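Local coordinates for protein adenylate kinase (PDB 3BE4) that probably catalyses reversible phosphoryl transfer between ATP and AMP, and is bound here to the two-headed inhibitor bis(adenosine)-5'-pentaphosphate, at residues A54-D66 / D166-V179. Sequence-based numbering, arbitrary orientation. Where two conformers were deposited one is given.
Sequences AKSIIESGNFVGD and DDDNAEAVKVRLDV. With AP5 (bis(adenosine)-5'-pentaphosphate), chain C.
Gly61, ending helix 54-60 in a Schellman motif, lies against Ala172 of the nearly perpendicular (85°) helix 170-179, their CA atoms 4.4 Å apart. With positive phi and only hydrogens on its CA, Gly61 lies 3.9 Å (CA) from Ala172 O. Small Ala172 lets the turn come close, its CB 3.3 Å from Glu59 O. That carbonyl also receives a weak bond from the amide Asn169 ND2, whose stronger bond goes to Asp166 O, while Asn169 OD1 caps Ala172 N. The Glu59 carboxylate lies alongside Asp166 (CD to Asp166 CB 3.6 Å), two like charges, with Lys55 NZ salt-bridged to Glu59 OE2. Beta-branched Val175 sets CB against Ser60 O, and Val179 CB lies off-centre over one Phe63 ring face, with CG2 3.4 Å from CE1. Arg176, bent at chi2 and chi3, points NE and NH2 edge-on at AP5 O2B (NH2 2.6 Å), and NH1 bonds Asp168 OD1. Asp167 OD2, paired chiefly with Arg165, sits over the Arg176 guanidinium face, a contact of charges. One water joins Ile58 O, Asp167 OD2 and AP5 O3F. Asn62 O and Val64 N grip ribose and adenine; arginines converge on the phosphates, where Asp167 and Asp168 probably orient Arg176 and balance part of its charge.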
ATOM      1  N   ALA A  54     -14.274  -0.739 -12.659  1.00 31.35           N
ATOM      2  CA  ALA A  54     -13.116  -0.572 -11.672  1.00 25.94           C
ATOM      3  C   ALA A  54     -11.866  -0.132 -12.395  1.00 22.55           C
ATOM      4  O   ALA A  54     -11.167   0.777 -11.910  1.00 19.70           O
ATOM      5  CB  ALA A  54     -12.903  -1.720 -10.846  1.00 29.46           C
ATOM      6  N   LYS A  55     -11.559  -0.690 -13.592  1.00 20.88           N
ATOM      7  CA  LYS A  55     -10.369  -0.270 -14.352  1.00 21.13           C
ATOM      8  C   LYS A  55     -10.377   1.202 -14.651  1.00 22.11           C
ATOM      9  O   LYS A  55      -9.376   1.896 -14.452  1.00 21.08           O
ATOM     10  CB  LYS A  55     -10.318  -1.143 -15.671  1.00 22.20           C
ATOM     11  CG  LYS A  55      -9.067  -0.841 -16.440  1.00 23.28           C
ATOM     12  CD  LYS A  55      -9.106  -1.640 -17.688  1.00 28.01           C
ATOM     13  CE  LYS A  55      -7.996  -1.174 -18.693  1.00 31.48           C
ATOM     14  NZ  LYS A  55      -6.552  -1.317 -18.184  1.00 37.65           N
ATOM     15  N   SER A  56     -11.522   1.721 -15.164  1.00 19.80           N
ATOM     16  CA  SER A  56     -11.508   3.145 -15.446  1.00 20.81           C
ATOM     17  C   SER A  56     -11.333   4.012 -14.180  1.00 19.51           C
ATOM     18  O   SER A  56     -10.633   5.028 -14.240  1.00 20.43           O
ATOM     19  CB  SER A  56     -12.824   3.496 -16.241  1.00 19.28           C
ATOM     20  OG  SER A  56     -12.712   4.850 -16.609  1.00 22.09           O
ATOM     21  N   ILE A  57     -12.060   3.670 -13.136  1.00 18.64           N
ATOM     22  CA  ILE A  57     -11.952   4.413 -11.871  1.00 16.92           C
ATOM     23  C   ILE A  57     -10.490   4.473 -11.376  1.00 18.56           C
ATOM     24  O   ILE A  57      -9.967   5.553 -11.131  1.00 18.79           O
ATOM     25  CB  ILE A  57     -12.871   3.797 -10.815  1.00 18.50           C
ATOM     26  CG1 ILE A  57     -14.386   3.951 -11.201  1.00 20.02           C
ATOM     27  CG2 ILE A  57     -12.451   4.356  -9.481  1.00 18.91           C
ATOM     28  CD1 ILE A  57     -15.232   3.036 -10.410  1.00 22.99           C
ATOM     29  N   ILE A  58      -9.760   3.311 -11.390  1.00 18.54           N
ATOM     30  CA  ILE A  58      -8.348   3.311 -10.986  1.00 20.36           C
ATOM     31  C   ILE A  58      -7.506   4.151 -11.906  1.00 20.79           C
ATOM     32  O   ILE A  58      -6.726   4.965 -11.449  1.00 22.43           O
ATOM     33  CB  ILE A  58      -7.857   1.790 -11.023  1.00 21.02           C
ATOM     34  CG1 ILE A  58      -8.591   1.118  -9.898  1.00 22.08           C
ATOM     35  CG2 ILE A  58      -6.388   1.708 -11.053  1.00 23.75           C
ATOM     36  CD1 ILE A  58      -8.411  -0.439  -9.980  1.00 26.86           C
ATOM     37  N   GLU A  59      -7.680   4.014 -13.250  1.00 19.91           N
ATOM     38  CA  GLU A  59      -6.844   4.788 -14.135  1.00 23.04           C
ATOM     39  C   GLU A  59      -7.202   6.298 -14.106  1.00 21.44           C
ATOM     40  O   GLU A  59      -6.420   7.168 -14.557  1.00 24.27           O
ATOM     41  CB  GLU A  59      -6.949   4.103 -15.542  1.00 25.46           C
ATOM     42  CG  GLU A  59      -6.375   2.587 -15.411  1.00 28.68           C
ATOM     43  CD  GLU A  59      -6.374   1.792 -16.715  1.00 31.32           C
ATOM     44  OE1 GLU A  59      -6.832   2.356 -17.778  1.00 25.80           O
ATOM     45  OE2 GLU A  59      -5.889   0.630 -16.689  1.00 34.23           O
ATOM     46  N   SER A  60      -8.367   6.700 -13.509  1.00 19.71           N
ATOM     47  CA  SER A  60      -8.748   8.157 -13.398  1.00 20.05           C
ATOM     48  C   SER A  60      -8.050   8.722 -12.089  1.00 19.83           C
ATOM     49  O   SER A  60      -7.976   9.889 -11.878  1.00 20.15           O
ATOM     50  CB  SER A  60     -10.252   8.259 -13.261  1.00 20.84           C
ATOM     51  OG  SER A  60     -10.699   7.853 -11.967  1.00 23.96           O
ATOM     52  N   GLY A  61      -7.640   7.790 -11.216  1.00 20.17           N
ATOM     53  CA  GLY A  61      -7.053   8.132  -9.887  1.00 17.79           C
ATOM     54  C   GLY A  61      -8.035   8.185  -8.787  1.00 18.05           C
ATOM     55  O   GLY A  61      -7.623   8.425  -7.630  1.00 19.11           O
ATOM     56  N   ASN A  62      -9.314   7.933  -9.047  1.00 19.33           N
ATOM     57  CA  ASN A  62     -10.335   7.973  -8.022  1.00 19.16           C
ATOM     58  C   ASN A  62     -10.421   6.712  -7.224  1.00 17.92           C
ATOM     59  O   ASN A  62      -9.879   5.658  -7.669  1.00 18.82           O
ATOM     60  CB  ASN A  62     -11.746   8.261  -8.703  1.00 19.49           C
ATOM     61  CG  ASN A  62     -11.894   9.749  -9.055  1.00 24.81           C
ATOM     62  OD1 ASN A  62     -12.069  10.592  -8.166  1.00 22.21           O
ATOM     63  ND2 ASN A  62     -11.757  10.054 -10.345  1.00 24.94           N
ATOM     64  N   PHE A  63     -11.083   6.788  -6.077  1.00 17.21           N
ATOM     65  CA  PHE A  63     -11.314   5.669  -5.259  1.00 16.75           C
ATOM     66  C   PHE A  63     -12.368   4.723  -5.791  1.00 20.11           C
ATOM     67  O   PHE A  63     -13.445   5.166  -6.227  1.00 20.73           O
ATOM     68  CB  PHE A  63     -11.771   6.012  -3.849  1.00 18.65           C
ATOM     69  CG  PHE A  63     -10.736   6.710  -3.047  1.00 15.53           C
ATOM     70  CD1 PHE A  63      -9.367   6.878  -3.498  1.00 17.89           C
ATOM     71  CD2 PHE A  63     -11.099   7.198  -1.765  1.00 22.15           C
ATOM     72  CE1 PHE A  63      -8.369   7.522  -2.650  1.00 21.03           C
ATOM     73  CE2 PHE A  63     -10.162   7.844  -0.936  1.00 23.80           C
ATOM     74  CZ  PHE A  63      -8.757   7.928  -1.306  1.00 18.89           C
ATOM     75  N   VAL A  64     -12.148   3.399  -5.654  1.00 18.46           N
ATOM     76  CA  VAL A  64     -13.183   2.488  -5.896  1.00 20.78           C
ATOM     77  C   VAL A  64     -14.068   2.525  -4.659  1.00 19.71           C
ATOM     78  O   VAL A  64     -13.642   2.968  -3.579  1.00 21.22           O
ATOM     79  CB  VAL A  64     -12.496   1.095  -6.124  1.00 22.86           C
ATOM     80  CG1 VAL A  64     -13.472  -0.063  -6.096  1.00 30.31           C
ATOM     81  CG2 VAL A  64     -11.691   1.163  -7.441  1.00 21.90           C
ATOM     82  N   GLY A  65     -15.292   2.026  -4.792  1.00 20.23           N
ATOM     83  CA  GLY A  65     -16.264   1.979  -3.663  1.00 21.14           C
ATOM     84  C   GLY A  65     -15.783   1.335  -2.343  1.00 21.82           C
ATOM     85  O   GLY A  65     -15.035   0.299  -2.382  1.00 20.52           O
ATOM     86  N   ASP A  66     -16.090   1.914  -1.195  1.00 21.16           N
ATOM     87  CA  ASP A  66     -15.704   1.364   0.100  1.00 19.85           C
ATOM     88  C   ASP A  66     -16.103  -0.087   0.218  1.00 24.58           C
ATOM     89  O   ASP A  66     -15.333  -0.939   0.733  1.00 24.43           O
ATOM     90  CB  ASP A  66     -16.388   2.126   1.192  1.00 22.57           C
ATOM     91  CG  ASP A  66     -15.720   3.518   1.427  1.00 25.86           C
ATOM     92  OD1 ASP A  66     -14.495   3.806   1.074  1.00 23.88           O
ATOM     93  OD2 ASP A  66     -16.412   4.447   2.031  1.00 30.99           O
ATOM     94  N   ASP A 166      -0.917   2.328 -15.884  1.00 17.51           N
ATOM     95  CA  ASP A 166      -1.762   3.267 -16.612  1.00 18.80           C
ATOM     96  C   ASP A 166      -2.262   4.330 -15.713  1.00 18.76           C
ATOM     97  O   ASP A 166      -2.657   5.381 -16.295  1.00 18.25           O
ATOM     98  CB  ASP A 166      -2.939   2.573 -17.233  1.00 20.23           C
ATOM     99  CG  ASP A 166      -2.565   1.717 -18.440  1.00 26.46           C
ATOM    100  OD1 ASP A 166      -2.944   1.949 -19.572  1.00 24.16           O
ATOM    101  OD2 ASP A 166      -1.884   0.643 -18.316  1.00 30.38           O
ATOM    102  N   ASP A 167      -2.248   4.177 -14.372  1.00 15.58           N
ATOM    103  CA  ASP A 167      -2.735   5.299 -13.580  1.00 15.50           C
ATOM    104  C   ASP A 167      -1.645   6.351 -13.264  1.00 14.64           C
ATOM    105  O   ASP A 167      -1.894   7.329 -12.539  1.00 17.86           O
ATOM    106  CB  ASP A 167      -3.358   4.779 -12.244  1.00 15.51           C
ATOM    107  CG  ASP A 167      -2.406   4.010 -11.337  1.00 21.60           C
ATOM    108  OD1 ASP A 167      -1.527   3.362 -11.853  1.00 21.05           O
ATOM    109  OD2 ASP A 167      -2.691   3.867 -10.094  1.00 21.03           O
ATOM    110  N   ASP A 168      -0.422   6.085 -13.773  1.00 15.54           N
ATOM    111  CA  ASP A 168       0.675   6.983 -13.594  1.00 14.98           C
ATOM    112  C   ASP A 168       0.694   8.128 -14.651  1.00 18.67           C
ATOM    113  O   ASP A 168       1.629   8.962 -14.653  1.00 27.12           O
ATOM    114  CB  ASP A 168       1.999   6.204 -13.505  1.00 15.25           C
ATOM    115  CG  ASP A 168       2.123   5.546 -12.096  1.00 18.59           C
ATOM    116  OD1 ASP A 168       1.371   5.821 -11.106  1.00 17.41           O
ATOM    117  OD2 ASP A 168       3.013   4.623 -12.032  1.00 18.82           O
ATOM    118  N   ASN A 169      -0.466   8.472 -15.134  1.00 20.06           N
ATOM    119  CA  ASN A 169      -0.535   9.591 -16.093  1.00 17.82           C
ATOM    120  C   ASN A 169      -0.786  10.884 -15.251  1.00 18.28           C
ATOM    121  O   ASN A 169      -1.248  10.819 -14.083  1.00 18.21           O
ATOM    122  CB  ASN A 169      -1.704   9.320 -17.032  1.00 20.27           C
ATOM    123  CG  ASN A 169      -3.082   9.272 -16.285  1.00 19.81           C
ATOM    124  OD1 ASN A 169      -3.797  10.365 -16.039  1.00 22.19           O
ATOM    125  ND2 ASN A 169      -3.545   8.071 -15.937  1.00 20.60           N
ATOM    126  N   ALA A 170      -0.466  12.053 -15.840  1.00 19.30           N
ATOM    127  CA  ALA A 170      -0.396  13.295 -15.058  1.00 18.96           C
ATOM    128  C   ALA A 170      -1.741  13.633 -14.414  1.00 17.56           C
ATOM    129  O   ALA A 170      -1.755  13.990 -13.218  1.00 19.70           O
ATOM    130  CB  ALA A 170      -0.004  14.498 -15.993  1.00 20.14           C
ATOM    131  N   GLU A 171      -2.858  13.503 -15.145  1.00 18.72           N
ATOM    132  CA  GLU A 171      -4.140  13.906 -14.524  0.50 19.42           C
ATOM    133  C   GLU A 171      -4.522  12.975 -13.376  1.00 17.79           C
ATOM    134  O   GLU A 171      -4.964  13.411 -12.295  1.00 19.69           O
ATOM    135  CB  GLU A 171      -5.268  13.891 -15.531  0.50 21.03           C
ATOM    136  CG  GLU A 171      -6.574  14.454 -15.002  0.50 23.51           C
ATOM    137  CD  GLU A 171      -6.416  15.798 -14.205  0.50 32.01           C
ATOM    138  OE1 GLU A 171      -5.987  16.884 -14.761  0.50 28.43           O
ATOM    139  OE2 GLU A 171      -6.684  15.713 -12.976  0.50 26.70           O
ATOM    140  N   ALA A 172      -4.338  11.636 -13.579  1.00 16.30           N
ATOM    141  CA  ALA A 172      -4.625  10.732 -12.434  1.00 16.99           C
ATOM    142  C   ALA A 172      -3.717  10.947 -11.205  1.00 14.37           C
ATOM    143  O   ALA A 172      -4.127  10.708 -10.069  1.00 15.28           O
ATOM    144  CB  ALA A 172      -4.400   9.225 -12.929  1.00 17.09           C
ATOM    145  N   VAL A 173      -2.450  11.298 -11.448  1.00 14.34           N
ATOM    146  CA  VAL A 173      -1.549  11.624 -10.264  1.00 16.55           C
ATOM    147  C   VAL A 173      -2.118  12.754  -9.483  1.00 15.59           C
ATOM    148  O   VAL A 173      -2.173  12.714  -8.273  1.00 17.63           O
ATOM    149  CB  VAL A 173      -0.119  11.889 -10.673  1.00 16.80           C
ATOM    150  CG1 VAL A 173       0.693  12.433  -9.565  1.00 17.42           C
ATOM    151  CG2 VAL A 173       0.488  10.572 -11.234  1.00 18.32           C
ATOM    152  N   LYS A 174      -2.601  13.764 -10.227  1.00 17.71           N
ATOM    153  CA  LYS A 174      -3.294  14.910  -9.520  1.00 18.20           C
ATOM    154  C   LYS A 174      -4.517  14.481  -8.753  1.00 17.32           C
ATOM    155  O   LYS A 174      -4.651  14.882  -7.585  1.00 20.10           O
ATOM    156  CB  LYS A 174      -3.656  15.955 -10.596  1.00 19.01           C
ATOM    157  CG  LYS A 174      -4.117  17.328  -9.960  0.50 18.34           C
ATOM    158  CD  LYS A 174      -4.559  18.301 -11.080  0.50 21.54           C
ATOM    159  CE  LYS A 174      -5.039  19.630 -10.520  0.50 28.32           C
ATOM    160  NZ  LYS A 174      -5.591  20.476 -11.697  0.50 32.03           N
ATOM    161  N   VAL A 175      -5.363  13.677  -9.341  1.00 16.01           N
ATOM    162  CA  VAL A 175      -6.552  13.066  -8.631  1.00 16.94           C
ATOM    163  C   VAL A 175      -6.122  12.302  -7.398  1.00 17.00           C
ATOM    164  O   VAL A 175      -6.625  12.548  -6.314  1.00 17.93           O
ATOM    165  CB  VAL A 175      -7.418  12.291  -9.546  1.00 18.26           C
ATOM    166  CG1 VAL A 175      -8.605  11.774  -8.807  1.00 20.02           C
ATOM    167  CG2 VAL A 175      -7.870  13.252 -10.641  1.00 22.62           C
ATOM    168  N   ARG A 176      -5.125  11.387  -7.577  1.00 17.08           N
ATOM    169  CA  ARG A 176      -4.694  10.575  -6.497  1.00 15.70           C
ATOM    170  C   ARG A 176      -4.233  11.383  -5.296  1.00 16.60           C
ATOM    171  O   ARG A 176      -4.588  11.081  -4.130  1.00 17.46           O
ATOM    172  CB  ARG A 176      -3.507   9.595  -6.921  1.00 14.43           C
ATOM    173  CG  ARG A 176      -4.053   8.424  -7.752  1.00 15.64           C
ATOM    174  CD  ARG A 176      -3.078   7.970  -8.830  1.00 15.58           C
ATOM    175  NE  ARG A 176      -2.015   7.199  -8.142  1.00 16.01           N
ATOM    176  CZ  ARG A 176      -0.894   6.853  -8.807  1.00 18.98           C
ATOM    177  NH1 ARG A 176      -0.653   7.261 -10.084  1.00 19.86           N
ATOM    178  NH2 ARG A 176       0.095   6.169  -8.146  1.00 20.06           N
ATOM    179  N   LEU A 177      -3.409  12.417  -5.560  1.00 16.96           N
ATOM    180  CA  LEU A 177      -2.971  13.291  -4.482  1.00 17.64           C
ATOM    181  C   LEU A 177      -4.186  14.059  -3.861  1.00 16.61           C
ATOM    182  O   LEU A 177      -4.260  14.165  -2.628  1.00 19.13           O
ATOM    183  CB  LEU A 177      -1.925  14.231  -5.001  1.00 16.91           C
ATOM    184  CG  LEU A 177      -0.570  13.467  -5.096  1.00 17.57           C
ATOM    185  CD1 LEU A 177       0.401  14.351  -5.903  1.00 24.44           C
ATOM    186  CD2 LEU A 177      -0.043  13.206  -3.750  1.00 23.41           C
ATOM    187  N   ASP A 178      -5.067  14.563  -4.697  1.00 16.51           N
ATOM    188  CA  ASP A 178      -6.171  15.389  -4.155  1.00 20.88           C
ATOM    189  C   ASP A 178      -7.055  14.553  -3.232  1.00 20.86           C
ATOM    190  O   ASP A 178      -7.414  14.954  -2.062  1.00 21.70           O
ATOM    191  CB  ASP A 178      -6.990  15.888  -5.318  1.00 19.62           C
ATOM    192  CG  ASP A 178      -7.991  16.949  -4.884  1.00 31.68           C
ATOM    193  OD1 ASP A 178      -7.569  17.835  -4.143  1.00 40.68           O
ATOM    194  OD2 ASP A 178      -9.208  16.836  -5.219  1.00 45.02           O
ATOM    195  N   VAL A 179      -7.459  13.361  -3.718  1.00 18.80           N
ATOM    196  CA  VAL A 179      -8.377  12.508  -2.877  1.00 18.60           C
ATOM    197  C   VAL A 179      -7.617  11.996  -1.635  1.00 19.48           C
ATOM    198  O   VAL A 179      -8.210  11.813  -0.541  1.00 19.66           O
ATOM    199  CB  VAL A 179      -9.060  11.385  -3.677  1.00 20.84           C
ATOM    200  CG1 VAL A 179      -9.806  11.998  -4.929  1.00 21.55           C
ATOM    201  CG2 VAL A 179      -8.007  10.448  -4.301  1.00 23.78           C
TER
HETATM  202  PA  AP5 C 219      -2.273   1.598  -5.342  1.00 15.11           P
HETATM  203  O1A AP5 C 219      -1.686   0.502  -6.246  1.00 18.13           O
HETATM  204  O2A AP5 C 219      -2.172   1.465  -3.896  1.00 15.16           O
HETATM  205  O3A AP5 C 219      -1.677   3.013  -5.797  1.00 16.83           O
HETATM  206  PB  AP5 C 219      -1.431   4.354  -4.981  1.00 16.08           P
HETATM  207  O1B AP5 C 219      -2.353   4.469  -3.866  1.00 16.45           O
HETATM  208  O2B AP5 C 219      -1.313   5.474  -6.023  1.00 19.85           O
HETATM  209  O3B AP5 C 219       0.096   4.014  -4.366  1.00 13.84           O
HETATM  210  PG  AP5 C 219       1.349   3.422  -5.095  1.00 14.71           P
HETATM  211  O1G AP5 C 219       1.569   4.209  -6.341  1.00 18.39           O
HETATM  212  O2G AP5 C 219       1.152   1.964  -5.164  1.00 14.71           O
HETATM  213  O3G AP5 C 219       2.395   3.856  -3.992  1.00 14.83           O
HETATM  214  PD  AP5 C 219       3.372   3.054  -2.960  1.00 13.66           P
HETATM  215  O1D AP5 C 219       3.074   1.621  -3.070  1.00 13.80           O
HETATM  216  O2D AP5 C 219       3.266   3.780  -1.684  1.00 14.57           O
HETATM  217  O3D AP5 C 219       4.819   3.418  -3.539  1.00 13.36           O
HETATM  218  PE  AP5 C 219       5.859   2.450  -4.260  1.00 13.64           P
HETATM  219  O1E AP5 C 219       5.227   1.865  -5.409  1.00 13.89           O
HETATM  220  O2E AP5 C 219       6.533   1.524  -3.268  1.00 15.96           O
HETATM  221  O5F AP5 C 219      -3.828   1.838  -5.623  1.00 14.64           O
HETATM  222  C5F AP5 C 219      -4.140   1.832  -7.025  1.00 16.38           C
HETATM  223  C4F AP5 C 219      -5.557   2.541  -7.080  1.00 15.09           C
HETATM  224  O4F AP5 C 219      -6.509   1.559  -6.748  1.00 15.00           O
HETATM  225  C3F AP5 C 219      -5.826   3.689  -6.183  1.00 17.91           C
HETATM  226  O3F AP5 C 219      -5.341   4.902  -6.716  1.00 18.02           O
HETATM  227  C2F AP5 C 219      -7.366   3.612  -6.221  1.00 17.65           C
HETATM  228  O2F AP5 C 219      -7.885   3.989  -7.555  1.00 21.54           O
HETATM  229  C1F AP5 C 219      -7.636   2.128  -6.048  1.00 15.62           C
HETATM  230  N9A AP5 C 219      -7.636   1.771  -4.654  1.00 15.05           N
HETATM  231  C8A AP5 C 219      -6.618   0.983  -4.049  1.00 10.84           C
HETATM  232  N7A AP5 C 219      -6.889   0.800  -2.768  1.00 14.41           N
HETATM  233  C5A AP5 C 219      -8.126   1.425  -2.515  1.00 16.28           C
HETATM  234  C6A AP5 C 219      -8.902   1.492  -1.374  1.00 16.56           C
HETATM  235  N6A AP5 C 219      -8.592   1.108  -0.130  1.00 15.28           N
HETATM  236  N1A AP5 C 219     -10.104   2.223  -1.540  1.00 16.27           N
HETATM  237  C2A AP5 C 219     -10.434   2.659  -2.736  1.00 16.18           C
HETATM  238  N3A AP5 C 219      -9.715   2.609  -3.879  1.00 16.14           N
HETATM  239  C4A AP5 C 219      -8.516   1.873  -3.756  1.00 15.62           C
HETATM  240  O5J AP5 C 219       6.978   3.487  -4.634  1.00 13.78           O
HETATM  241  C5J AP5 C 219       6.742   4.486  -5.743  1.00 13.71           C
HETATM  242  C4J AP5 C 219       8.131   4.696  -6.383  1.00 14.30           C
HETATM  243  O4J AP5 C 219       9.121   5.268  -5.507  1.00 11.67           O
HETATM  244  C3J AP5 C 219       8.671   3.413  -7.021  1.00 14.21           C
HETATM  245  O3J AP5 C 219       9.326   3.736  -8.230  1.00 14.53           O
HETATM  246  C2J AP5 C 219       9.704   3.102  -5.983  1.00 12.96           C
HETATM  247  O2J AP5 C 219      10.784   2.368  -6.543  1.00 15.46           O
HETATM  248  C1J AP5 C 219      10.333   4.338  -5.510  1.00 13.73           C
HETATM  249  N9B AP5 C 219      10.807   4.446  -4.164  1.00 12.49           N
HETATM  250  C8B AP5 C 219      10.309   3.783  -3.044  1.00 13.75           C
HETATM  251  N7B AP5 C 219      10.990   4.218  -1.967  1.00 16.98           N
HETATM  252  C5B AP5 C 219      11.920   5.142  -2.382  1.00 16.20           C
HETATM  253  C6B AP5 C 219      12.785   6.048  -1.693  1.00 15.01           C
HETATM  254  N6B AP5 C 219      12.877   5.993  -0.364  1.00 18.38           N
HETATM  255  N1B AP5 C 219      13.548   6.896  -2.438  1.00 15.05           N
HETATM  256  C2B AP5 C 219      13.362   6.975  -3.826  1.00 14.54           C
HETATM  257  N3B AP5 C 219      12.483   6.200  -4.532  1.00 13.59           N
HETATM  258  C4B AP5 C 219      11.681   5.341  -3.801  1.00 13.91           C
HETATM  259  O   HOH W   1      -4.933   5.074  -9.363  1.00 20.02           O